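Local structure of ferrichrome ABC transporter substrate-binding protein (Staphylococcus pseudintermedius, 5FLY) at residues Glu209-Tyr214 and Ala236-Leu241; Val158-Asp163 and Val181-Phe186; Pro57-Gln62 and Tyr259-Thr264. The protein probably binds ferrichrome-type iron siderophores outside the cell membrane and delivers them to an ABC transporter, as a class III solute-binding protein. All coordinates share one frame; numbering follows the deposited sequence.

Contact 1: Glu209-Tyr214 and Ala236-Leu241; sequences EEVGKY and AMWQNL. With CD (cadmium ion), chain F; CD (cadmium ion), chain C.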
# COMPACT_ATOMS: atom_id res chain seq x y z
N GLU A 209 -17.09 14.24 13.13
CA GLU A 209 -18.50 14.57 12.92
C GLU A 209 -18.98 14.26 11.49
O GLU A 209 -20.18 14.33 11.23
CB GLU A 209 -18.74 16.05 13.22
CG GLU A 209 -18.45 16.47 14.68
CD GLU A 209 -16.98 16.83 14.95
OE1 GLU A 209 -16.19 17.03 14.01
OE2 GLU A 209 -16.61 16.93 16.13
N GLU A 210 -18.06 13.94 10.59
CA GLU A 210 -18.39 13.82 9.17
C GLU A 210 -18.28 12.39 8.67
O GLU A 210 -18.39 12.13 7.47
CB GLU A 210 -17.47 14.73 8.34
CG GLU A 210 -17.58 16.20 8.69
CD GLU A 210 -16.99 17.11 7.62
OE1 GLU A 210 -17.48 17.06 6.47
OE2 GLU A 210 -16.04 17.86 7.91
N VAL A 211 -18.08 11.45 9.58
CA VAL A 211 -17.97 10.04 9.19
C VAL A 211 -19.13 9.57 8.29
O VAL A 211 -18.89 8.95 7.25
CB VAL A 211 -17.87 9.14 10.46
CG1 VAL A 211 -18.15 7.69 10.15
CG2 VAL A 211 -16.48 9.30 11.05
N GLY A 212 -20.36 9.93 8.65
CA GLY A 212 -21.53 9.49 7.90
C GLY A 212 -21.59 10.00 6.47
O GLY A 212 -22.19 9.37 5.61
N LYS A 213 -20.98 11.16 6.22
CA LYS A 213 -21.01 11.75 4.88
C LYS A 213 -20.26 10.89 3.86
O LYS A 213 -20.50 11.01 2.66
CB LYS A 213 -20.44 13.17 4.92
CG LYS A 213 -21.36 14.14 5.66
CD LYS A 213 -20.64 15.38 6.15
CE LYS A 213 -20.28 16.32 5.01
NZ LYS A 213 -20.01 17.68 5.56
N TYR A 214 -19.38 10.00 4.34
CA TYR A 214 -18.50 9.21 3.46
C TYR A 214 -18.79 7.72 3.51
O TYR A 214 -18.05 6.92 2.92
CB TYR A 214 -17.03 9.48 3.83
CG TYR A 214 -16.70 10.94 3.73
CD1 TYR A 214 -16.75 11.59 2.51
CD2 TYR A 214 -16.41 11.70 4.86
CE1 TYR A 214 -16.50 12.95 2.40
CE2 TYR A 214 -16.15 13.06 4.77
CZ TYR A 214 -16.19 13.68 3.52
OH TYR A 214 -15.94 15.03 3.40
N ALA A 236 -24.48 7.51 17.99
CA ALA A 236 -25.77 7.29 17.36
C ALA A 236 -25.66 7.39 15.84
O ALA A 236 -26.27 6.59 15.12
CB ALA A 236 -26.79 8.29 17.89
N MET A 237 -24.86 8.34 15.35
CA MET A 237 -24.66 8.53 13.90
C MET A 237 -24.20 7.22 13.28
O MET A 237 -24.73 6.78 12.27
CB MET A 237 -23.64 9.64 13.61
CG MET A 237 -23.10 9.64 12.16
SD MET A 237 -22.03 11.03 11.71
CE MET A 237 -20.79 10.95 12.97
N TRP A 238 -23.22 6.60 13.92
CA TRP A 238 -22.65 5.35 13.42
C TRP A 238 -23.70 4.25 13.40
O TRP A 238 -23.89 3.57 12.40
CB TRP A 238 -21.47 4.92 14.30
CG TRP A 238 -20.87 3.59 13.94
CD1 TRP A 238 -21.15 2.38 14.51
CD2 TRP A 238 -19.89 3.33 12.93
NE1 TRP A 238 -20.40 1.39 13.92
CE2 TRP A 238 -19.61 1.95 12.95
CE3 TRP A 238 -19.21 4.14 12.01
CZ2 TRP A 238 -18.69 1.36 12.08
CZ3 TRP A 238 -18.28 3.54 11.14
CH2 TRP A 238 -18.04 2.17 11.18
N GLN A 239 -24.38 4.09 14.52
CA GLN A 239 -25.35 3.02 14.65
C GLN A 239 -26.49 3.17 13.65
O GLN A 239 -27.14 2.18 13.30
CB GLN A 239 -25.89 2.99 16.06
CG GLN A 239 -24.82 2.63 17.06
CD GLN A 239 -25.36 2.51 18.43
OE1 GLN A 239 -24.91 3.17 19.37
NE2 GLN A 239 -26.37 1.67 18.57
N ASN A 240 -26.72 4.38 13.18
CA ASN A 240 -27.80 4.63 12.24
C ASN A 240 -27.37 4.54 10.77
O ASN A 240 -28.21 4.64 9.88
CB ASN A 240 -28.43 5.98 12.54
CG ASN A 240 -29.41 5.90 13.71
OD1 ASN A 240 -30.62 5.80 13.50
ND2 ASN A 240 -28.89 5.91 14.93
N LEU A 241 -26.08 4.31 10.51
CA LEU A 241 -25.63 4.09 9.13
C LEU A 241 -26.21 2.80 8.58
O LEU A 241 -26.30 1.80 9.28
CB LEU A 241 -24.10 4.04 9.05
CG LEU A 241 -23.43 5.34 9.47
CD1 LEU A 241 -21.94 5.17 9.51
CD2 LEU A 241 -23.80 6.47 8.50
CD CD F . -14.57 17.79 15.52
CD CD C . -15.87 18.52 5.68
O HOH W 1 -15.89 18.96 3.42

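Contact 2: Val158-Asp163 and Val181-Phe186; sequences VTIFED and VLYQAF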
# COMPACT_ATOMS: atom_id res chain seq x y z
N VAL A 158 -17.97 0.57 -0.92
CA VAL A 158 -17.21 0.34 0.32
C VAL A 158 -16.44 1.61 0.68
O VAL A 158 -16.03 2.40 -0.18
CB VAL A 158 -16.25 -0.88 0.19
CG1 VAL A 158 -15.29 -0.70 -0.94
CG2 VAL A 158 -15.52 -1.15 1.51
N THR A 159 -16.31 1.80 1.99
CA THR A 159 -15.56 2.88 2.60
C THR A 159 -14.50 2.30 3.51
O THR A 159 -14.81 1.38 4.28
CB THR A 159 -16.50 3.79 3.43
OG1 THR A 159 -17.45 4.40 2.56
CG2 THR A 159 -15.69 4.86 4.21
N ILE A 160 -13.27 2.80 3.41
CA ILE A 160 -12.21 2.42 4.33
C ILE A 160 -11.89 3.58 5.24
O ILE A 160 -11.45 4.64 4.78
CB ILE A 160 -10.90 1.99 3.61
CG1 ILE A 160 -11.17 0.96 2.51
CG2 ILE A 160 -9.90 1.44 4.61
CD1 ILE A 160 -10.05 0.85 1.51
N PHE A 161 -12.14 3.39 6.53
CA PHE A 161 -11.64 4.29 7.56
C PHE A 161 -10.41 3.68 8.24
O PHE A 161 -10.29 2.45 8.36
CB PHE A 161 -12.70 4.58 8.60
CG PHE A 161 -13.89 5.37 8.08
CD1 PHE A 161 -13.74 6.63 7.50
CD2 PHE A 161 -15.17 4.86 8.22
CE1 PHE A 161 -14.86 7.35 7.06
CE2 PHE A 161 -16.28 5.56 7.77
CZ PHE A 161 -16.13 6.81 7.19
N GLU A 162 -9.47 4.53 8.65
CA GLU A 162 -8.42 4.08 9.56
C GLU A 162 -8.42 4.92 10.83
O GLU A 162 -8.44 6.15 10.77
CB GLU A 162 -7.03 4.14 8.91
CG GLU A 162 -5.91 3.81 9.90
CD GLU A 162 -4.55 3.63 9.26
OE1 GLU A 162 -4.40 3.94 8.05
OE2 GLU A 162 -3.63 3.18 9.97
N ASP A 163 -8.39 4.21 11.95
CA ASP A 163 -8.24 4.77 13.29
C ASP A 163 -6.74 4.80 13.62
O ASP A 163 -6.11 3.75 13.78
CB ASP A 163 -9.06 3.92 14.28
CG ASP A 163 -8.69 4.14 15.75
OD1 ASP A 163 -8.57 5.30 16.18
OD2 ASP A 163 -8.57 3.12 16.49
N VAL A 181 -7.02 -3.63 -3.42
CA VAL A 181 -7.78 -4.86 -3.56
C VAL A 181 -9.28 -4.57 -3.72
O VAL A 181 -9.94 -5.14 -4.60
CB VAL A 181 -7.54 -5.78 -2.36
CG1 VAL A 181 -8.53 -6.95 -2.37
CG2 VAL A 181 -6.10 -6.27 -2.36
N LEU A 182 -9.82 -3.69 -2.88
CA LEU A 182 -11.26 -3.43 -2.84
C LEU A 182 -11.76 -2.69 -4.08
O LEU A 182 -12.74 -3.13 -4.69
CB LEU A 182 -11.61 -2.65 -1.58
CG LEU A 182 -11.42 -3.43 -0.28
CD1 LEU A 182 -11.42 -2.50 0.92
CD2 LEU A 182 -12.49 -4.54 -0.16
N TYR A 183 -11.08 -1.61 -4.48
CA TYR A 183 -11.58 -0.75 -5.55
C TYR A 183 -11.08 -1.12 -6.95
O TYR A 183 -11.78 -0.89 -7.94
CB TYR A 183 -11.22 0.70 -5.27
CG TYR A 183 -11.80 1.22 -3.98
CD1 TYR A 183 -13.17 1.30 -3.80
CD2 TYR A 183 -10.97 1.63 -2.94
CE1 TYR A 183 -13.72 1.80 -2.61
CE2 TYR A 183 -11.50 2.11 -1.75
CZ TYR A 183 -12.87 2.19 -1.60
OH TYR A 183 -13.39 2.67 -0.41
N GLN A 184 -9.86 -1.64 -7.03
CA GLN A 184 -9.28 -1.98 -8.34
C GLN A 184 -9.42 -3.47 -8.64
O GLN A 184 -10.03 -3.84 -9.64
CB GLN A 184 -7.82 -1.55 -8.42
CG GLN A 184 -7.63 -0.05 -8.18
CD GLN A 184 -6.19 0.40 -8.34
OE1 GLN A 184 -5.56 0.16 -9.38
NE2 GLN A 184 -5.65 1.02 -7.29
N ALA A 185 -8.84 -4.32 -7.79
CA ALA A 185 -8.85 -5.76 -8.05
C ALA A 185 -10.27 -6.36 -7.99
O ALA A 185 -10.64 -7.15 -8.86
CB ALA A 185 -7.93 -6.49 -7.08
N PHE A 186 -11.04 -6.00 -6.96
CA PHE A 186 -12.40 -6.53 -6.80
C PHE A 186 -13.45 -5.65 -7.50
O PHE A 186 -14.59 -6.07 -7.69
CB PHE A 186 -12.82 -6.66 -5.33
CG PHE A 186 -12.08 -7.71 -4.53
CD1 PHE A 186 -11.28 -8.67 -5.13
CD2 PHE A 186 -12.19 -7.71 -3.13
CE1 PHE A 186 -10.61 -9.62 -4.34
CE2 PHE A 186 -11.53 -8.67 -2.36
CZ PHE A 186 -10.74 -9.61 -2.96
O HOH W 2 -11.96 4.27 1.24

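Contact 3: Pro57-Gln62 and Tyr259-Thr264; sequences PVLAKQ and YNDPYT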
# COMPACT_ATOMS: atom_id res chain seq x y z
N PRO A 57 3.41 -7.25 10.26
CA PRO A 57 3.69 -8.67 10.49
C PRO A 57 4.05 -9.39 9.20
O PRO A 57 4.83 -10.34 9.22
CB PRO A 57 2.37 -9.20 11.07
CG PRO A 57 1.68 -7.99 11.62
CD PRO A 57 2.06 -6.87 10.72
N VAL A 58 3.50 -8.90 8.09
CA VAL A 58 3.73 -9.50 6.79
C VAL A 58 5.17 -9.28 6.35
O VAL A 58 5.88 -10.23 6.02
CB VAL A 58 2.79 -8.91 5.72
CG1 VAL A 58 3.08 -9.51 4.34
CG2 VAL A 58 1.32 -9.14 6.12
N LEU A 59 5.60 -8.02 6.33
CA LEU A 59 6.94 -7.71 5.87
C LEU A 59 8.03 -8.13 6.87
O LEU A 59 9.12 -8.49 6.46
CB LEU A 59 7.07 -6.22 5.55
CG LEU A 59 6.08 -5.69 4.51
CD1 LEU A 59 6.27 -4.18 4.34
CD2 LEU A 59 6.21 -6.40 3.18
N ALA A 60 7.73 -8.09 8.17
CA ALA A 60 8.75 -8.40 9.17
C ALA A 60 9.34 -9.79 8.96
O ALA A 60 10.55 -9.97 9.06
CB ALA A 60 8.18 -8.27 10.60
N LYS A 61 8.50 -10.76 8.64
CA LYS A 61 8.99 -12.12 8.48
C LYS A 61 9.82 -12.27 7.20
O LYS A 61 10.61 -13.20 7.09
CB LYS A 61 7.83 -13.12 8.47
CG LYS A 61 6.79 -12.84 7.46
CD LYS A 61 5.76 -13.97 7.36
CE LYS A 61 4.64 -13.58 6.40
NZ LYS A 61 5.14 -12.91 5.15
N GLN A 62 9.65 -11.37 6.24
CA GLN A 62 10.43 -11.43 4.99
C GLN A 62 11.81 -10.76 5.07
O GLN A 62 12.61 -10.92 4.15
CB GLN A 62 9.65 -10.77 3.85
CG GLN A 62 8.31 -11.42 3.53
CD GLN A 62 8.41 -12.90 3.24
OE1 GLN A 62 7.50 -13.67 3.57
NE2 GLN A 62 9.51 -13.32 2.62
N TYR A 259 0.32 -1.70 3.55
CA TYR A 259 1.13 -1.76 2.32
C TYR A 259 0.36 -2.34 1.11
O TYR A 259 -0.76 -2.83 1.25
CB TYR A 259 2.43 -2.53 2.62
CG TYR A 259 3.26 -1.76 3.62
CD1 TYR A 259 3.94 -0.62 3.22
CD2 TYR A 259 3.31 -2.11 4.96
CE1 TYR A 259 4.67 0.13 4.12
CE2 TYR A 259 4.04 -1.36 5.87
CZ TYR A 259 4.71 -0.24 5.44
OH TYR A 259 5.45 0.53 6.32
N ASN A 260 0.96 -2.25 -0.08
CA ASN A 260 0.33 -2.76 -1.29
C ASN A 260 1.30 -3.54 -2.17
O ASN A 260 1.12 -3.64 -3.38
CB ASN A 260 -0.34 -1.61 -2.10
CG ASN A 260 0.64 -0.51 -2.55
OD1 ASN A 260 1.85 -0.65 -2.46
ND2 ASN A 260 0.07 0.58 -3.04
N ASP A 261 2.34 -4.07 -1.54
CA ASP A 261 3.28 -5.00 -2.18
C ASP A 261 2.64 -6.38 -2.40
O ASP A 261 1.63 -6.72 -1.78
CB ASP A 261 4.50 -5.14 -1.31
CG ASP A 261 4.15 -5.76 0.01
OD1 ASP A 261 3.71 -5.01 0.91
OD2 ASP A 261 4.23 -7.02 0.12
N PRO A 262 3.25 -7.23 -3.24
CA PRO A 262 2.65 -8.56 -3.50
C PRO A 262 2.42 -9.43 -2.25
O PRO A 262 1.45 -10.19 -2.26
CB PRO A 262 3.66 -9.21 -4.45
CG PRO A 262 4.31 -8.02 -5.16
CD PRO A 262 4.40 -6.95 -4.12
N TYR A 263 3.29 -9.39 -1.24
CA TYR A 263 3.06 -10.21 -0.04
C TYR A 263 1.81 -9.72 0.67
O TYR A 263 0.92 -10.49 1.00
CB TYR A 263 4.25 -10.15 0.93
CG TYR A 263 5.52 -10.79 0.42
CD1 TYR A 263 5.70 -12.16 0.48
CD2 TYR A 263 6.56 -10.00 -0.07
CE1 TYR A 263 6.87 -12.74 0.02
CE2 TYR A 263 7.73 -10.56 -0.52
CZ TYR A 263 7.89 -11.94 -0.47
OH TYR A 263 9.06 -12.52 -0.92
N THR A 264 1.72 -8.41 0.87
CA THR A 264 0.59 -7.82 1.56
C THR A 264 -0.67 -8.02 0.76
O THR A 264 -1.73 -8.32 1.32
CB THR A 264 0.80 -6.31 1.83
OG1 THR A 264 1.96 -6.12 2.65
CG2 THR A 264 -0.41 -5.74 2.54
O HOH W 3 9.54 -14.86 0.16

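Contact 1: Glu209-Tyr214 and Ala236-Leu241
G212 and M237 bring the two backbones to 6.8 Å between their CA atoms, where the 3-10 turns of 209-214 pass the short helix 236-239. In this class III solute-binding fold the contact joins two connections of the mixed-sheet lobe: the loop between strands 203-205 and 218-223, and the helix that follows strand 218-223. M237 carries it. With CG anti to the backbone N (chi1 164°) its chain runs straight across to the turns, then bends at the last torsion to lay CE near V211 CB, 4.3 Å away. Its sulfur lies over the bare backbone of G212, and G212 N gives M237 SD a weak, long hydrogen bond of 3.7 Å. Beside it, L241 CD2 packs on G212 CA at 3.8 Å, while V211 CG1 meets the indole of W238 at its edge, 4.1 Å from CE3. L241 and W238 also rest on I219 of the sheet. E209 and E210 leave the backbone on the side away from M237. Each binds a separate cadmium ion through both carboxylate oxygens; E210 OE1 also forms a salt bridge with K213 NZ at 2.8 Å, the ammonium lying 42° out of the carboxylate plane.

Contact 2: Val158-Asp163 and Val181-Phe186
With CG anti to its carbonyl carbon, Y183 carries its ring across from the helix until the hydroxyl end meets the strand, and V158 answers with CG1 set between its own backbone N and carbonyl carbon (chi1 58°), a rotamer that puts this methyl against the ring. V158 CG1 comes to 3.4 Å from Y183 CE1, a tight approach made obliquely to the ring. Beyond the ring, Y183 OH donates to V158 O at 2.7 Å. The hydroxyl stands 54° out of the carbonyl plane, yet V158 O lies in the plane of the Y183 ring, at its edge. A water that donates to Y183 OH accepts from I160 N, so the phenol hydroxyl meets V158 O directly and I160 N through the water. Strand 158-164 is the central strand of the mixed five-stranded sheet in one lobe of the binding protein, and helix 179-185 packs against it, their local axes 9.9 Å apart at 137°. I160 CD1 touches two helix side chains: it lies 3.7 Å from L182 CD1, the two chains crossing at a slant, and 3.8 Å from Y183 CE2, here running past the tyrosine in the opposite direction. L182 leans also on I220 of the next strand and on L272 of helix 262-278. T159 points to the other side of the sheet, where its OG1 bonds to Y214 O. Farther along the strand, E162 touches the bound polyether and is held by R177, Y171 and W258.

Contact 3: Pro57-Gln62 and Tyr259-Thr264
D261 OD2 is gripped by two backbone N-H groups at the start of helix 262-278: T264 N reaches it at 3.0 Å, nearly straight at 164° but from above the carboxylate plane, and Y263 N adds a weak, bent bond. T264 OG1 donates to the other oxygen, D261 OD1, at 2.7 Å on its syn side. This is an N-cap, and the bonds fix the carboxylate's rotation, presenting it to L59 CD2, which sits 3.7 Å from D261 OD1. The other methyl of the same leucine, CD1, lies over one face of the Y259 ring, 3.9 Å from its centroid, as a CH-pi contact. A second ring is covered by an amide: Q62, bent at chi2 (-55°), lays its CG above the centre of Y263 and its amide group flat on that ring, the planes only 13° apart. K61 NZ bonds to Q62 OE1 on a lone pair at 2.9 Å and steadies the amide. V58 CG1 packs on Y263 CB at 3.7 Å, beside the start of the helix. Y259 also touches the polyether in the ligand pocket, consistent with this cleft being where a ferrichrome-type ligand probably binds. Helix 57-62 of the parallel-sheet lobe thus meets the start of the long C-terminal helix 262-278 at the cleft, with helix 254-257 flanking V58 and Y41 of helix 36-41 set edge-to-face with Y263.

In the fold
Burial and chemistry change together. Contacts 2 and 3 are buried near the centre of the molecule, about 11 and 10 Å from it: contact 2 joins a sheet strand to a helix through aliphatic packing and a tyrosine hydroxyl, contact 3 uses ring faces, without direct hydrogen bonds across. Helix 262-278 serves both, its start forming contact 3 and its L272 packing on L182 of contact 2. Contact 1, about 26 Å from the centre, is partly open, with cadmium-binding carboxylates beside its methionine. Contacts 1 and 2 touch through a probable Y214 O to T159 OG1 hydrogen bond, with V211 O packing on F161 CZ. E162 of contact 2 and Y259 of contact 3 line the polyether pocket.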